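Local coordinates for Sel1 repeat family protein (Pseudomonas aeruginosa, PDB 6LCH) that probably acts as an immunity protein that binds and neutralises the type VI secretion effector PldB, using a scaffold of Sel1-like helical repeats, at residues L87-K90 with M91-D95; V96-G99 with F100-G104. All blocks are in the same frame, centred on the assembly; numbering follows the deposited sequence.

In the fold
Interactions 1 and 2 come one after the other along the chain, their centres about 8 Å apart and on the same side of the chain's centre. Interaction 1 is the C-terminal part of helix 81-93 with its cap; interaction 2 is the first turns of helix 97-107. The chain reverses between them through a Schellman motif, in which Met-91 O probably accepts a hydrogen bond from Val-96 N at 2.9 Å. Tyr-88 and Met-91 of the first helix pack against Asp-102 of the second. Short helices joined by tight turns in this way build the all-helical Sel1-like fold, akin to that of TPR proteins, in which each helix packs on its neighbours.

Interaction 1. Residues L87-K90 with M91-D95; sequences LYQK and MIDLD
Gln-89 and Asp-93, one helical turn apart, are joined twice. Asp-93 N donates to Gln-89 O at 2.8 Å, and Gln-89 NE2 reaches Asp-93 OD1 at 3.0 Å with an N-H...O angle of 157°. The glutamine takes CG anti to its backbone N (chi1 -174°) and then bends at chi2, which carries the amide along the helix to the aspartate. The acceptor lies close to the amide plane, but the amide nitrogen comes to OD1 from above the carboxylate, and the two planes stand 59° apart. On its way the amide passes the buried Ile-92, whose CG2 lies 3.8 Å from Gln-89 NE2. The looser, solvent-facing side of the helix is made by Lys-90, Asp-93 and Leu-94, with Gln-89 at its margin; Lys-90 NZ stays 6.5 Å from Asp-93 OD2, so any attraction between these charges acts without contact.

The other side is buried. Tyr-88 and Met-91 run side by side in the same direction, and Met-91 CG sits 3.3 Å from Leu-87 O. The helical backbone bonds run on here, from Met-91 N to Leu-87 O and from Ile-92 N to Tyr-88 O. Asp-95, with positive phi, is the C' residue of a Schellman motif that closes the helix: its N bonds to Ile-92 O at 2.7 Å, and Val-96 N to Met-91 O is the other bond.

Around this end of helix 81-93, Tyr-88 packs on Ala-66 and Met-91 on Met-62 of helix 59-70, and both touch Asp-102 of helix 97-107, whereas Gln-89 and Ile-92 face the loop residues Asn-115 and Ala-117.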
ATOM      1  N   LEU A  87      15.340  12.953   6.217  1.00  8.26           N
ATOM      2  CA  LEU A  87      14.129  12.469   6.869  1.00  6.97           C
ATOM      3  C   LEU A  87      14.096  10.948   6.908  1.00  7.20           C
ATOM      4  O   LEU A  87      13.662  10.358   7.904  1.00  6.25           O
ATOM      5  CB  LEU A  87      12.894  13.013   6.155  1.00  6.49           C
ATOM      6  CG  LEU A  87      12.503  14.451   6.502  1.00  6.99           C
ATOM      7  CD1 LEU A  87      11.634  15.048   5.401  1.00  5.61           C
ATOM      8  CD2 LEU A  87      11.788  14.518   7.846  1.00  5.50           C
ATOM      9  N   TYR A  88      14.546  10.295   5.830  1.00  6.65           N
ATOM     10  CA  TYR A  88      14.606   8.838   5.813  1.00  6.86           C
ATOM     11  C   TYR A  88      15.606   8.304   6.838  1.00  7.05           C
ATOM     12  O   TYR A  88      15.366   7.257   7.449  1.00  7.67           O
ATOM     13  CB  TYR A  88      14.943   8.346   4.399  1.00  5.92           C
ATOM     14  CG  TYR A  88      13.851   8.629   3.373  1.00  6.88           C
ATOM     15  CD1 TYR A  88      12.540   8.760   3.762  1.00  5.83           C
ATOM     16  CD2 TYR A  88      14.133   8.767   2.027  1.00  7.58           C
ATOM     17  CE1 TYR A  88      11.523   9.007   2.856  1.00  4.41           C
ATOM     18  CE2 TYR A  88      13.116   9.029   1.111  1.00  6.28           C
ATOM     19  CZ  TYR A  88      11.818   9.143   1.533  1.00  4.68           C
ATOM     20  OH  TYR A  88      10.814   9.397   0.627  1.00  6.88           O
ATOM     21  N   GLN A  89      16.719   9.012   7.058  1.00  6.49           N
ATOM     22  CA  GLN A  89      17.691   8.565   8.051  1.00  8.72           C
ATOM     23  C   GLN A  89      17.182   8.767   9.475  1.00  7.53           C
ATOM     24  O   GLN A  89      17.505   7.973  10.367  1.00  6.19           O
ATOM     25  CB  GLN A  89      19.020   9.296   7.859  1.00 10.70           C
ATOM     26  CG  GLN A  89      20.145   8.783   8.756  1.00  9.58           C
ATOM     27  CD  GLN A  89      20.402   7.297   8.584  1.00 10.12           C
ATOM     28  OE1 GLN A  89      20.523   6.802   7.463  1.00  9.41           O
ATOM     29  NE2 GLN A  89      20.492   6.577   9.698  1.00 11.93           N
ATOM     30  N   LYS A  90      16.394   9.816   9.711  1.00  7.03           N
ATOM     31  CA  LYS A  90      15.778   9.980  11.023  1.00  6.19           C
ATOM     32  C   LYS A  90      14.787   8.859  11.304  1.00  4.09           C
ATOM     33  O   LYS A  90      14.665   8.403  12.446  1.00  2.65           O
ATOM     34  CB  LYS A  90      15.101  11.348  11.120  1.00  8.98           C
ATOM     35  CG  LYS A  90      16.075  12.520  11.069  1.00 14.15           C
ATOM     36  CD  LYS A  90      15.379  13.809  10.650  1.00 12.28           C
ATOM     37  CE  LYS A  90      16.347  14.758   9.956  1.00 16.23           C
ATOM     38  NZ  LYS A  90      17.508  15.128  10.810  1.00 14.08           N
ATOM     39  N   MET A  91      14.071   8.399  10.273  1.00  4.33           N
ATOM     40  CA  MET A  91      13.185   7.248  10.430  1.00  3.66           C
ATOM     41  C   MET A  91      13.975   6.006  10.804  1.00  3.15           C
ATOM     42  O   MET A  91      13.575   5.237  11.686  1.00  3.50           O
ATOM     43  CB  MET A  91      12.412   6.999   9.134  1.00  4.34           C
ATOM     44  CG  MET A  91      11.472   8.105   8.751  1.00  4.65           C
ATOM     45  SD  MET A  91      10.211   7.558   7.606  1.00  5.15           S
ATOM     46  CE  MET A  91      10.712   8.376   6.166  1.00  7.49           C
ATOM     47  N   ILE A  92      15.093   5.785  10.115  1.00  4.67           N
ATOM     48  CA  ILE A  92      15.943   4.636  10.404  1.00  4.90           C
ATOM     49  C   ILE A  92      16.538   4.751  11.805  1.00  5.57           C
ATOM     50  O   ILE A  92      16.650   3.755  12.533  1.00  3.94           O
ATOM     51  CB  ILE A  92      17.029   4.517   9.317  1.00  5.49           C
ATOM     52  CG1 ILE A  92      16.416   4.004   8.013  1.00  4.36           C
ATOM     53  CG2 ILE A  92      18.162   3.629   9.779  1.00  5.23           C
ATOM     54  CD1 ILE A  92      17.411   3.877   6.871  1.00  5.28           C
ATOM     55  N   ASP A  93      16.905   5.973  12.215  1.00  6.14           N
ATOM     56  CA  ASP A  93      17.445   6.181  13.558  1.00  5.43           C
ATOM     57  C   ASP A  93      16.486   5.685  14.630  1.00  5.27           C
ATOM     58  O   ASP A  93      16.924   5.196  15.679  1.00  5.26           O
ATOM     59  CB  ASP A  93      17.748   7.660  13.783  1.00  6.99           C
ATOM     60  CG  ASP A  93      19.004   8.109  13.081  1.00  8.23           C
ATOM     61  OD1 ASP A  93      19.732   7.248  12.547  1.00  5.83           O
ATOM     62  OD2 ASP A  93      19.265   9.330  13.064  1.00 10.31           O
ATOM     63  N   LEU A  94      15.183   5.812  14.392  1.00  3.14           N
ATOM     64  CA  LEU A  94      14.162   5.289  15.285  1.00  3.74           C
ATOM     65  C   LEU A  94      13.802   3.842  14.979  1.00  2.55           C
ATOM     66  O   LEU A  94      12.865   3.311  15.583  1.00  2.45           O
ATOM     67  CB  LEU A  94      12.905   6.158  15.209  1.00  4.46           C
ATOM     68  CG  LEU A  94      13.035   7.622  15.636  1.00  5.01           C
ATOM     69  CD1 LEU A  94      11.790   8.397  15.242  1.00  6.75           C
ATOM     70  CD2 LEU A  94      13.290   7.726  17.139  1.00  8.38           C
ATOM     71  N   ASP A  95      14.516   3.204  14.050  1.00  4.08           N
ATOM     72  CA  ASP A  95      14.245   1.824  13.640  1.00  4.77           C
ATOM     73  C   ASP A  95      12.825   1.658  13.099  1.00  4.79           C
ATOM     74  O   ASP A  95      12.187   0.618  13.290  1.00  3.65           O
ATOM     75  CB  ASP A  95      14.508   0.841  14.783  1.00  6.49           C
ATOM     76  CG  ASP A  95      15.038  -0.489  14.286  1.00  5.59           C
ATOM     77  OD1 ASP A  95      14.679  -1.535  14.865  1.00  7.21           O
ATOM     78  OD2 ASP A  95      15.803  -0.483  13.301  1.00  7.69           O
TER

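Interaction 2. Residues V96-G99 with F100-G104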
ATOM      1  N   VAL A  96      12.329   2.680  12.408  1.00  2.10           N
ATOM      2  CA  VAL A  96      10.996   2.628  11.814  1.00  3.70           C
ATOM      3  C   VAL A  96      11.070   1.772  10.551  1.00  2.22           C
ATOM      4  O   VAL A  96      11.869   2.069   9.653  1.00  2.82           O
ATOM      5  CB  VAL A  96      10.458   4.035  11.508  1.00  2.04           C
ATOM      6  CG1 VAL A  96       9.135   3.935  10.775  1.00  2.57           C
ATOM      7  CG2 VAL A  96      10.286   4.828  12.794  1.00  2.38           C
ATOM      8  N   PRO A  97      10.280   0.701  10.448  1.00  2.23           N
ATOM      9  CA  PRO A  97      10.416  -0.196   9.285  1.00  2.75           C
ATOM     10  C   PRO A  97      10.177   0.496   7.954  1.00  2.25           C
ATOM     11  O   PRO A  97      10.868   0.190   6.975  1.00  1.33           O
ATOM     12  CB  PRO A  97       9.371  -1.285   9.563  1.00  3.74           C
ATOM     13  CG  PRO A  97       9.146  -1.237  11.045  1.00  5.99           C
ATOM     14  CD  PRO A  97       9.311   0.198  11.435  1.00  4.70           C
ATOM     15  N   GLN A  98       9.227   1.432   7.893  1.00  0.42           N
ATOM     16  CA  GLN A  98       9.010   2.179   6.656  1.00  2.63           C
ATOM     17  C   GLN A  98      10.235   3.008   6.278  1.00  3.10           C
ATOM     18  O   GLN A  98      10.458   3.278   5.093  1.00  4.05           O
ATOM     19  CB  GLN A  98       7.775   3.077   6.794  1.00  2.93           C
ATOM     20  CG  GLN A  98       7.325   3.743   5.489  1.00  3.57           C
ATOM     21  CD  GLN A  98       6.748   2.756   4.490  1.00  3.64           C
ATOM     22  OE1 GLN A  98       6.066   1.797   4.862  1.00  2.81           O
ATOM     23  NE2 GLN A  98       7.016   2.990   3.208  1.00  4.94           N
ATOM     24  N   GLY A  99      11.044   3.406   7.263  1.00  0.97           N
ATOM     25  CA  GLY A  99      12.236   4.185   6.959  1.00  3.04           C
ATOM     26  C   GLY A  99      13.235   3.432   6.100  1.00  2.44           C
ATOM     27  O   GLY A  99      13.894   4.018   5.238  1.00  3.53           O
ATOM     28  N   PHE A 100      13.354   2.119   6.316  1.00  2.38           N
ATOM     29  CA  PHE A 100      14.251   1.310   5.494  1.00  2.18           C
ATOM     30  C   PHE A 100      13.723   1.174   4.071  1.00  2.99           C
ATOM     31  O   PHE A 100      14.482   1.292   3.100  1.00  3.57           O
ATOM     32  CB  PHE A 100      14.437  -0.066   6.130  1.00  2.78           C
ATOM     33  CG  PHE A 100      15.099  -0.025   7.478  1.00  2.69           C
ATOM     34  CD1 PHE A 100      16.474   0.082   7.584  1.00  3.53           C
ATOM     35  CD2 PHE A 100      14.345  -0.088   8.639  1.00  2.78           C
ATOM     36  CE1 PHE A 100      17.092   0.120   8.827  1.00  5.11           C
ATOM     37  CE2 PHE A 100      14.958  -0.054   9.886  1.00  4.44           C
ATOM     38  CZ  PHE A 100      16.333   0.050   9.975  1.00  3.75           C
ATOM     39  N   TYR A 101      12.425   0.892   3.929  1.00  3.96           N
ATOM     40  CA  TYR A 101      11.813   0.821   2.606  1.00  4.75           C
ATOM     41  C   TYR A 101      12.005   2.121   1.836  1.00  4.00           C
ATOM     42  O   TYR A 101      12.298   2.104   0.635  1.00  0.54           O
ATOM     43  CB  TYR A 101      10.323   0.499   2.737  1.00  4.36           C
ATOM     44  CG  TYR A 101       9.557   0.484   1.428  1.00  5.23           C
ATOM     45  CD1 TYR A 101       8.881   1.615   0.976  1.00  5.77           C
ATOM     46  CD2 TYR A 101       9.493  -0.667   0.655  1.00  5.24           C
ATOM     47  CE1 TYR A 101       8.177   1.599  -0.212  1.00  7.42           C
ATOM     48  CE2 TYR A 101       8.791  -0.691  -0.536  1.00  5.50           C
ATOM     49  CZ  TYR A 101       8.137   0.441  -0.966  1.00  9.21           C
ATOM     50  OH  TYR A 101       7.435   0.410  -2.149  1.00  5.84           O
ATOM     51  N   ASP A 102      11.835   3.259   2.509  1.00  3.32           N
ATOM     52  CA  ASP A 102      11.923   4.538   1.814  1.00  5.06           C
ATOM     53  C   ASP A 102      13.354   4.836   1.383  1.00  4.65           C
ATOM     54  O   ASP A 102      13.576   5.409   0.312  1.00  6.44           O
ATOM     55  CB  ASP A 102      11.393   5.666   2.700  1.00  3.66           C
ATOM     56  CG  ASP A 102       9.917   5.523   3.024  1.00  5.59           C
ATOM     57  OD1 ASP A 102       9.519   5.938   4.134  1.00  6.31           O
ATOM     58  OD2 ASP A 102       9.149   5.007   2.184  1.00  4.37           O
ATOM     59  N   MET A 103      14.336   4.469   2.210  1.00  6.16           N
ATOM     60  CA  MET A 103      15.723   4.774   1.877  1.00  5.31           C
ATOM     61  C   MET A 103      16.208   3.943   0.696  1.00  6.43           C
ATOM     62  O   MET A 103      16.955   4.440  -0.154  1.00  8.58           O
ATOM     63  CB  MET A 103      16.620   4.545   3.090  1.00  5.86           C
ATOM     64  CG  MET A 103      18.051   4.980   2.867  1.00  6.01           C
ATOM     65  SD  MET A 103      18.237   6.765   2.877  1.00 11.97           S
ATOM     66  CE  MET A 103      18.332   7.066   4.642  1.00  6.48           C
ATOM     67  N   GLY A 104      15.803   2.673   0.631  1.00  6.04           N
ATOM     68  CA  GLY A 104      16.211   1.831  -0.483  1.00  7.79           C
ATOM     69  C   GLY A 104      15.707   2.332  -1.821  1.00  9.06           C
ATOM     70  O   GLY A 104      16.365   2.144  -2.846  1.00 10.34           O
TER
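Across the first turns of helix 97-107 the backbone bonds tighten along the chain: Pro-97 O receives only weak ones from Phe-100 N and Tyr-101 N, whereas Asp-102 N to Gln-98 O (2.9 Å) and Met-103 N to Gly-99 O (3.1 Å) are regular helical bonds. Over this frame Gln-98 and Asp-102 make an i to i+4 side-chain pair, with NE2 of Gln-98 donating to OD2 of Asp-102 at 3.1 Å and an N-H...O angle of 163°. With CG of the glutamine opposite its backbone N (chi1 -171°) and a bend at chi2, the amide turns along the helix toward the carboxylate. It meets OD2 from above the carboxylate plane, the two flat groups being 48° apart.

Both buried polar ends have a second partner. Gln-98 OE1 accepts from Asn-132 ND2, and Asp-102 OD1 is hydrogen-bonded to His-63 ND1, which fixes the rotation of each group and, within the Sel1-like array, ties this helix to helix 59-70 and to the loop ahead of helix 133-146.

Gln-98 also lies alongside Tyr-101, pointing the same way, its NE2 3.2 Å from Tyr-101 CD1 and the amide steeply turned from the ring. Phe-100 leans back over the start of the helix, bringing CD2 to 3.4 Å from Val-96 O, which also accepts the hydrogen bond of Gly-99 N. The Phe-100 ring packs on Lys-126 and Ala-127 of helix 123-129, while Tyr-101 rests on Pro-134 and Ala-135 of helix 133-146.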